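Local coordinates for Poly(A) ribonuclease pop2 (Schizosaccharomyces pombe, PDB 2P51), which removes poly(A) tails from mRNA as the catalytic 3'-exoribonuclease of the CCR4-NOT complex, using two divalent metal ions, at residues Glu149-Ile152 against Leu156-Gln159; Tyr175-Met180 against Tyr193-Ile198. One frame throughout, in Å; residues are numbered along the deposited sequence.

Interaction 1 of 2, residues Glu149-Ile152 against Leu156-Gln159; sequences ELLI and LVLQ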
ATOM      1  N   GLU A 149      11.495  -6.335  -9.610  1.00 22.39           N
ATOM      2  CA  GLU A 149      11.711  -7.540 -10.387  1.00 20.29           C
ATOM      3  C   GLU A 149      11.059  -8.757  -9.731  1.00 16.22           C
ATOM      4  O   GLU A 149      10.404  -9.558 -10.405  1.00 19.80           O
ATOM      5  CB  GLU A 149      13.211  -7.799 -10.451  1.00 27.65           C
ATOM      6  CG  GLU A 149      13.741  -7.819 -11.858  1.00 38.57           C
ATOM      7  CD  GLU A 149      15.253  -7.853 -11.829  1.00 46.12           C
ATOM      8  OE1 GLU A 149      15.762  -8.678 -11.037  1.00 57.68           O
ATOM      9  OE2 GLU A 149      15.834  -7.056 -12.593  1.00 66.42           O
ATOM     10  N   LEU A 150      11.234  -8.897  -8.423  1.00 15.31           N
ATOM     11  CA  LEU A 150      10.656 -10.031  -7.696  1.00 14.44           C
ATOM     12  C   LEU A 150       9.141  -9.948  -7.639  1.00 14.37           C
ATOM     13  O   LEU A 150       8.433 -10.950  -7.772  1.00 15.49           O
ATOM     14  CB  LEU A 150      11.266 -10.117  -6.288  1.00 14.07           C
ATOM     15  CG  LEU A 150      12.773 -10.483  -6.288  1.00 17.89           C
ATOM     16  CD1 LEU A 150      13.328 -10.517  -4.870  1.00 19.27           C
ATOM     17  CD2 LEU A 150      13.047 -11.806  -6.981  1.00 28.67           C
ATOM     18  N   LEU A 151       8.617  -8.736  -7.404  1.00 14.22           N
ATOM     19  CA  LEU A 151       7.172  -8.588  -7.290  1.00 14.00           C
ATOM     20  C   LEU A 151       6.491  -8.938  -8.605  1.00 12.58           C
ATOM     21  O   LEU A 151       5.492  -9.641  -8.633  1.00 13.96           O
ATOM     22  CB  LEU A 151       6.794  -7.161  -6.885  1.00 14.40           C
ATOM     23  CG  LEU A 151       5.277  -6.936  -6.715  1.00 13.82           C
ATOM     24  CD1 LEU A 151       4.728  -7.803  -5.579  1.00 15.95           C
ATOM     25  CD2 LEU A 151       4.959  -5.460  -6.492  1.00 18.09           C
ATOM     26  N   ILE A 152       7.047  -8.470  -9.716  1.00 12.92           N
ATOM     27  CA  ILE A 152       6.401  -8.733 -11.001  1.00 13.52           C
ATOM     28  C   ILE A 152       6.340 -10.216 -11.264  1.00 13.99           C
ATOM     29  O   ILE A 152       5.334 -10.698 -11.796  1.00 16.71           O
ATOM     30  CB  ILE A 152       7.114  -7.990 -12.163  1.00 14.50           C
ATOM     31  CG1 ILE A 152       7.041  -6.468 -11.986  1.00 15.99           C
ATOM     32  CG2 ILE A 152       6.560  -8.396 -13.529  1.00 15.51           C
ATOM     33  CD1 ILE A 152       8.013  -5.721 -12.868  1.00 16.73           C
ATOM     34  N   LEU A 156       1.744 -12.118  -7.536  1.00 12.59           N
ATOM     35  CA  LEU A 156       0.807 -11.219  -6.865  1.00 12.51           C
ATOM     36  C   LEU A 156       0.227 -10.214  -7.861  1.00 11.90           C
ATOM     37  O   LEU A 156      -0.907  -9.742  -7.587  1.00 13.29           O
ATOM     38  CB  LEU A 156       1.504 -10.477  -5.735  1.00 11.54           C
ATOM     39  CG  LEU A 156       1.581 -11.188  -4.358  1.00 12.92           C
ATOM     40  CD1 LEU A 156       2.483 -12.438  -4.416  1.00 15.38           C
ATOM     41  CD2 LEU A 156       2.028 -10.210  -3.291  1.00 13.25           C
ATOM     42  N   VAL A 157       0.992  -9.849  -8.914  1.00 12.67           N
ATOM     43  CA  VAL A 157       0.457  -8.855  -9.869  1.00 12.59           C
ATOM     44  C   VAL A 157       0.145  -9.514 -11.210  1.00 12.53           C
ATOM     45  O   VAL A 157       0.609 -10.643 -11.425  1.00 14.86           O
ATOM     46  CB  VAL A 157       1.399  -7.650 -10.037  1.00 12.31           C
ATOM     47  CG1 VAL A 157       1.541  -6.900  -8.714  1.00 13.74           C
ATOM     48  CG2 VAL A 157       2.764  -8.083 -10.578  1.00 13.67           C
ATOM     49  N   LEU A 158      -0.619  -8.858 -12.061  1.00 13.92           N
ATOM     50  CA  LEU A 158      -0.996  -9.376 -13.384  1.00 14.37           C
ATOM     51  C   LEU A 158      -1.878 -10.623 -13.279  1.00 17.14           C
ATOM     52  O   LEU A 158      -2.052 -11.413 -14.210  1.00 18.99           O
ATOM     53  CB  LEU A 158       0.231  -9.640 -14.271  1.00 16.26           C
ATOM     54  CG  LEU A 158       1.159  -8.434 -14.531  1.00 16.81           C
ATOM     55  CD1 LEU A 158       2.577  -8.867 -14.916  1.00 18.84           C
ATOM     56  CD2 LEU A 158       0.603  -7.530 -15.635  1.00 17.37           C
ATOM     57  N   GLN A 159      -2.484 -10.864 -12.122  1.00 16.11           N
ATOM     58  CA  GLN A 159      -3.260 -12.069 -11.928  1.00 16.17           C
ATOM     59  C   GLN A 159      -4.650 -11.762 -11.351  1.00 13.79           C
ATOM     60  O   GLN A 159      -4.779 -11.278 -10.231  1.00 15.24           O
ATOM     61  CB  GLN A 159      -2.526 -13.026 -10.974  1.00 19.62           C
ATOM     62  CG  GLN A 159      -1.203 -13.555 -11.471  1.00 23.62           C
ATOM     63  CD  GLN A 159      -1.287 -14.619 -12.553  1.00 31.35           C
ATOM     64  OE1 GLN A 159      -0.240 -14.969 -13.122  1.00 47.34           O
ATOM     65  NE2 GLN A 159      -2.494 -15.121 -12.817  1.00 33.88           N
TER
HETATM   66  O   HOH W   1       3.090 -11.394 -10.410  1.00 14.78           O

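Interaction 2 of 2, residues Tyr175-Met180 against Tyr193-Ile198; sequences YLLKAM and YKILCI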
ATOM      1  N   TYR A 175       3.122   4.489  -5.938  1.00 14.39           N
ATOM      2  CA  TYR A 175       4.496   4.083  -5.561  1.00 13.98           C
ATOM      3  C   TYR A 175       4.791   2.669  -6.037  1.00 13.81           C
ATOM      4  O   TYR A 175       5.941   2.419  -6.428  1.00 15.92           O
ATOM      5  CB  TYR A 175       4.683   4.190  -4.044  1.00 14.13           C
ATOM      6  CG  TYR A 175       5.222   5.576  -3.689  1.00 13.33           C
ATOM      7  CD1 TYR A 175       4.494   6.553  -3.046  1.00 14.33           C
ATOM      8  CD2 TYR A 175       6.529   5.844  -4.064  1.00 14.07           C
ATOM      9  CE1 TYR A 175       5.023   7.815  -2.734  1.00 14.49           C
ATOM     10  CE2 TYR A 175       7.058   7.074  -3.780  1.00 14.76           C
ATOM     11  CZ  TYR A 175       6.326   8.055  -3.127  1.00 14.22           C
ATOM     12  OH  TYR A 175       6.934   9.255  -2.883  1.00 16.20           O
ATOM     13  N   LEU A 176       3.802   1.786  -6.024  1.00 15.43           N
ATOM     14  CA  LEU A 176       4.083   0.434  -6.492  1.00 15.07           C
ATOM     15  C   LEU A 176       4.246   0.460  -8.009  1.00 16.47           C
ATOM     16  O   LEU A 176       5.126  -0.237  -8.554  1.00 16.87           O
ATOM     17  CB  LEU A 176       3.026  -0.611  -6.095  0.75 17.38           C
ATOM     18  CG  LEU A 176       3.351  -1.327  -4.759  0.75 19.56           C
ATOM     19  CD1 LEU A 176       3.208  -0.348  -3.598  0.75 15.36           C
ATOM     20  CD2 LEU A 176       2.487  -2.563  -4.600  0.75 25.53           C
ATOM     21  N   LEU A 177       3.403   1.291  -8.678  1.00 15.37           N
ATOM     22  CA  LEU A 177       3.638   1.310 -10.152  1.00 14.33           C
ATOM     23  C   LEU A 177       4.971   1.913 -10.502  1.00 16.78           C
ATOM     24  O   LEU A 177       5.672   1.441 -11.425  1.00 19.08           O
ATOM     25  CB  LEU A 177       2.486   2.048 -10.857  1.00 16.64           C
ATOM     26  CG  LEU A 177       2.457   1.955 -12.387  1.00 21.35           C
ATOM     27  CD1 LEU A 177       2.016   0.554 -12.833  1.00 27.85           C
ATOM     28  CD2 LEU A 177       1.553   3.014 -13.007  1.00 22.41           C
ATOM     29  N   LYS A 178       5.381   2.957  -9.811  1.00 14.83           N
ATOM     30  CA  LYS A 178       6.709   3.564 -10.001  1.00 14.53           C
ATOM     31  C   LYS A 178       7.811   2.535  -9.793  1.00 16.59           C
ATOM     32  O   LYS A 178       8.787   2.405 -10.528  1.00 19.80           O
ATOM     33  CB  LYS A 178       6.885   4.748  -9.038  1.00 14.56           C
ATOM     34  CG  LYS A 178       8.292   5.279  -8.921  1.00 16.04           C
ATOM     35  CD  LYS A 178       8.385   6.431  -7.911  1.00 14.72           C
ATOM     36  CE  LYS A 178       9.836   6.974  -7.846  1.00 17.02           C
ATOM     37  NZ  LYS A 178       9.944   7.906  -6.654  1.00 15.43           N
ATOM     38  N   ALA A 179       7.713   1.723  -8.742  1.00 17.26           N
ATOM     39  CA  ALA A 179       8.717   0.714  -8.473  1.00 21.34           C
ATOM     40  C   ALA A 179       8.752  -0.282  -9.627  1.00 21.43           C
ATOM     41  O   ALA A 179       9.827  -0.610 -10.166  1.00 22.62           O
ATOM     42  CB  ALA A 179       8.414  -0.009  -7.177  1.00 24.12           C
ATOM     43  N   MET A 180       7.590  -0.778 -10.051  1.00 18.35           N
ATOM     44  CA  MET A 180       7.641  -1.805 -11.097  1.00 17.51           C
ATOM     45  C   MET A 180       8.094  -1.268 -12.445  1.00 18.85           C
ATOM     46  O   MET A 180       8.702  -2.022 -13.198  1.00 20.04           O
ATOM     47  CB  MET A 180       6.246  -2.442 -11.225  1.00 17.13           C
ATOM     48  CG  MET A 180       5.987  -3.352 -10.026  1.00 15.97           C
ATOM     49  SD  MET A 180       4.408  -4.227 -10.187  1.00 18.04           S
ATOM     50  CE  MET A 180       3.274  -2.846 -10.245  1.00 19.93           C
ATOM     51  N   TYR A 193      -4.533   4.980 -14.789  1.00 17.37           N
ATOM     52  CA  TYR A 193      -5.549   4.024 -14.416  1.00 17.54           C
ATOM     53  C   TYR A 193      -5.493   2.793 -15.304  1.00 16.45           C
ATOM     54  O   TYR A 193      -5.626   1.644 -14.839  1.00 18.08           O
ATOM     55  CB  TYR A 193      -6.915   4.713 -14.543  1.00 18.90           C
ATOM     56  CG  TYR A 193      -8.041   3.821 -14.057  1.00 21.08           C
ATOM     57  CD1 TYR A 193      -8.261   3.594 -12.689  1.00 22.22           C
ATOM     58  CD2 TYR A 193      -8.872   3.217 -14.996  1.00 21.42           C
ATOM     59  CE1 TYR A 193      -9.290   2.779 -12.274  1.00 21.44           C
ATOM     60  CE2 TYR A 193      -9.895   2.397 -14.565  1.00 22.58           C
ATOM     61  CZ  TYR A 193     -10.092   2.179 -13.223  1.00 20.93           C
ATOM     62  OH  TYR A 193     -11.139   1.367 -12.832  1.00 23.93           O
ATOM     63  N   LYS A 194      -5.318   2.981 -16.601  1.00 18.92           N
ATOM     64  CA  LYS A 194      -5.273   1.844 -17.515  1.00 20.51           C
ATOM     65  C   LYS A 194      -4.150   0.878 -17.183  1.00 21.62           C
ATOM     66  O   LYS A 194      -4.293  -0.348 -17.143  1.00 21.28           O
ATOM     67  CB  LYS A 194      -5.068   2.385 -18.931  1.00 23.91           C
ATOM     68  CG  LYS A 194      -4.876   1.367 -20.011  1.00 30.30           C
ATOM     69  CD  LYS A 194      -5.193   2.163 -21.316  1.00 35.51           C
ATOM     70  CE  LYS A 194      -6.028   3.369 -20.848  1.00 42.72           C
ATOM     71  NZ  LYS A 194      -7.458   3.019 -20.622  1.00 68.43           N
ATOM     72  N   ILE A 195      -2.960   1.438 -16.949  1.00 19.93           N
ATOM     73  CA  ILE A 195      -1.810   0.564 -16.660  1.00 19.09           C
ATOM     74  C   ILE A 195      -1.962  -0.010 -15.282  1.00 18.39           C
ATOM     75  O   ILE A 195      -1.656  -1.185 -15.047  1.00 18.31           O
ATOM     76  CB  ILE A 195      -0.546   1.454 -16.763  0.66 20.15           C
ATOM     77  CG1 ILE A 195      -0.345   1.941 -18.202  0.66 18.92           C
ATOM     78  CG2 ILE A 195       0.655   0.757 -16.188  0.66 23.05           C
ATOM     79  CD1 ILE A 195       0.781   2.888 -18.483  0.66 23.38           C
ATOM     80  N   LEU A 196      -2.484   0.805 -14.354  1.00 17.18           N
ATOM     81  CA  LEU A 196      -2.665   0.250 -13.006  1.00 16.87           C
ATOM     82  C   LEU A 196      -3.574  -0.965 -13.032  1.00 16.61           C
ATOM     83  O   LEU A 196      -3.232  -1.927 -12.339  1.00 17.81           O
ATOM     84  CB  LEU A 196      -3.299   1.235 -12.033  1.00 21.60           C
ATOM     85  CG  LEU A 196      -3.141   0.914 -10.554  1.00 21.84           C
ATOM     86  CD1 LEU A 196      -1.663   0.992 -10.106  1.00 26.22           C
ATOM     87  CD2 LEU A 196      -3.975   1.871  -9.740  1.00 20.90           C
ATOM     88  N   CYS A 197      -4.657  -0.916 -13.786  1.00 16.36           N
ATOM     89  CA  CYS A 197      -5.607  -2.049 -13.779  1.00 18.36           C
ATOM     90  C   CYS A 197      -5.079  -3.262 -14.521  1.00 16.64           C
ATOM     91  O   CYS A 197      -5.581  -4.377 -14.441  1.00 18.79           O
ATOM     92  CB  CYS A 197      -6.978  -1.577 -14.322  1.00 22.32           C
ATOM     93  SG  CYS A 197      -7.762  -0.440 -13.107  1.00 30.80           S
ATOM     94  N   ILE A 198      -3.960  -3.097 -15.264  1.00 17.09           N
ATOM     95  CA  ILE A 198      -3.363  -4.350 -15.823  1.00 18.02           C
ATOM     96  C   ILE A 198      -2.541  -5.075 -14.772  1.00 16.44           C
ATOM     97  O   ILE A 198      -2.570  -6.306 -14.649  1.00 15.72           O
ATOM     98  CB  ILE A 198      -2.539  -3.974 -17.060  1.00 20.02           C
ATOM     99  CG1 ILE A 198      -3.420  -3.514 -18.239  1.00 20.01           C
ATOM    100  CG2 ILE A 198      -1.580  -5.089 -17.474  1.00 26.33           C
ATOM    101  CD1 ILE A 198      -2.606  -2.854 -19.335  1.00 27.43           C
TER

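Interaction 1 of 2, residues Glu149-Ile152 against Leu156-Gln159
The C-terminal end of helix 144-152 turns here into the loop that leads to strand 163-166 of the DEDD nuclease fold, and Leu151 and Ile152 of the helix meet Leu156, Val157 and Leu158 of that loop. Val157 points at the helix end. Its CG2 lies 3.7 Å from the CA of Ile152 and equally close to the carbonyl O of Leu151, so this methyl packs on backbone. Its other methyl, CG1, is 4.2 Å from Leu151 CG. Leu151 has CG anti to the backbone N (chi1 -179°), which carries its end toward the loop. There CD1 touches CB of Leu156 at 4.2 Å, and the two leucine side chains cross at about a right angle. At the more exposed margin, Ile152 CG2 meets Leu158 CD1. No direct hydrogen bond joins the segments. Water 1 lies between them, 2.7 Å from Ile152 O and 2.8 Å from Val157 O. It can donate to either carbonyl, but other acceptors compete for its two protons. Outside the pair, Ser154 OG hydrogen-bonds both Leu151 O and Leu156 N within the turn. The contact is thus apolar between side chains, while the water and the serine lie against backbone polar groups.

Interaction 2 of 2, residues Tyr175-Met180 against Tyr193-Ile198
Leu177 carries its CG anti to the backbone N (chi1 -170°), and this extends the branched end of the side chain toward helix 189-199. On that helix, Ile195 has CG1 anti to its carbonyl carbon (chi1 -66°). The same torsion sets CG2 anti to the backbone N, and CG2 is the branch that does the touching. It reaches both methyls of Leu177, with CD1 at 3.6 Å and CD2 at 4.0 Å from Ile195 CG2. The two side chains cross at about a right angle, and the single methyl faces the forked end of the leucine. Ile195 is modelled in two conformers, so these two distances hold for one of them and are less certain than the rest. Leu196 adds a second, looser touch. Its CD1 comes to 4.3 Å from CB of Leu177, nearer the root of that side chain.

The contact packs two consecutive helices of the DEDD nuclease fold, 170-181 and 189-199, which follow strand 163-166 and precede strand 203-205. Helix 170-181 also carries Asp172, a ligand of one of the two magnesium ions. The side chain of Leu196 is about 9 Å from that of Asp172 and about 13 Å from a bound magnesium ion. Phe192 and Tyr199 of helix 189-199 also touch Leu177. Leu269, from a loop, also packs against the side chain of Leu196.

The two interactions come in series along the chain, with interaction 1 closing before interaction 2 opens. Strand 163-166 of the mixed sheet lies between them in sequence. Their centres are about 11 Å apart, on the same side of the chain's centre, and they touch. Met180 of helix 170-181 is the main joint: its SD lies 3.9 Å from Leu151 CD2, and its carbonyl O packs on Ile152. Leu158 forms a second joint, with CD2 on the carbonyl O of Ile198 in helix 189-199. Through these touches helices 144-152, 170-181 and 189-199 and the loop at 156-159 pack against one another. One of these helices, 170-181, carries the metal ligand Asp172.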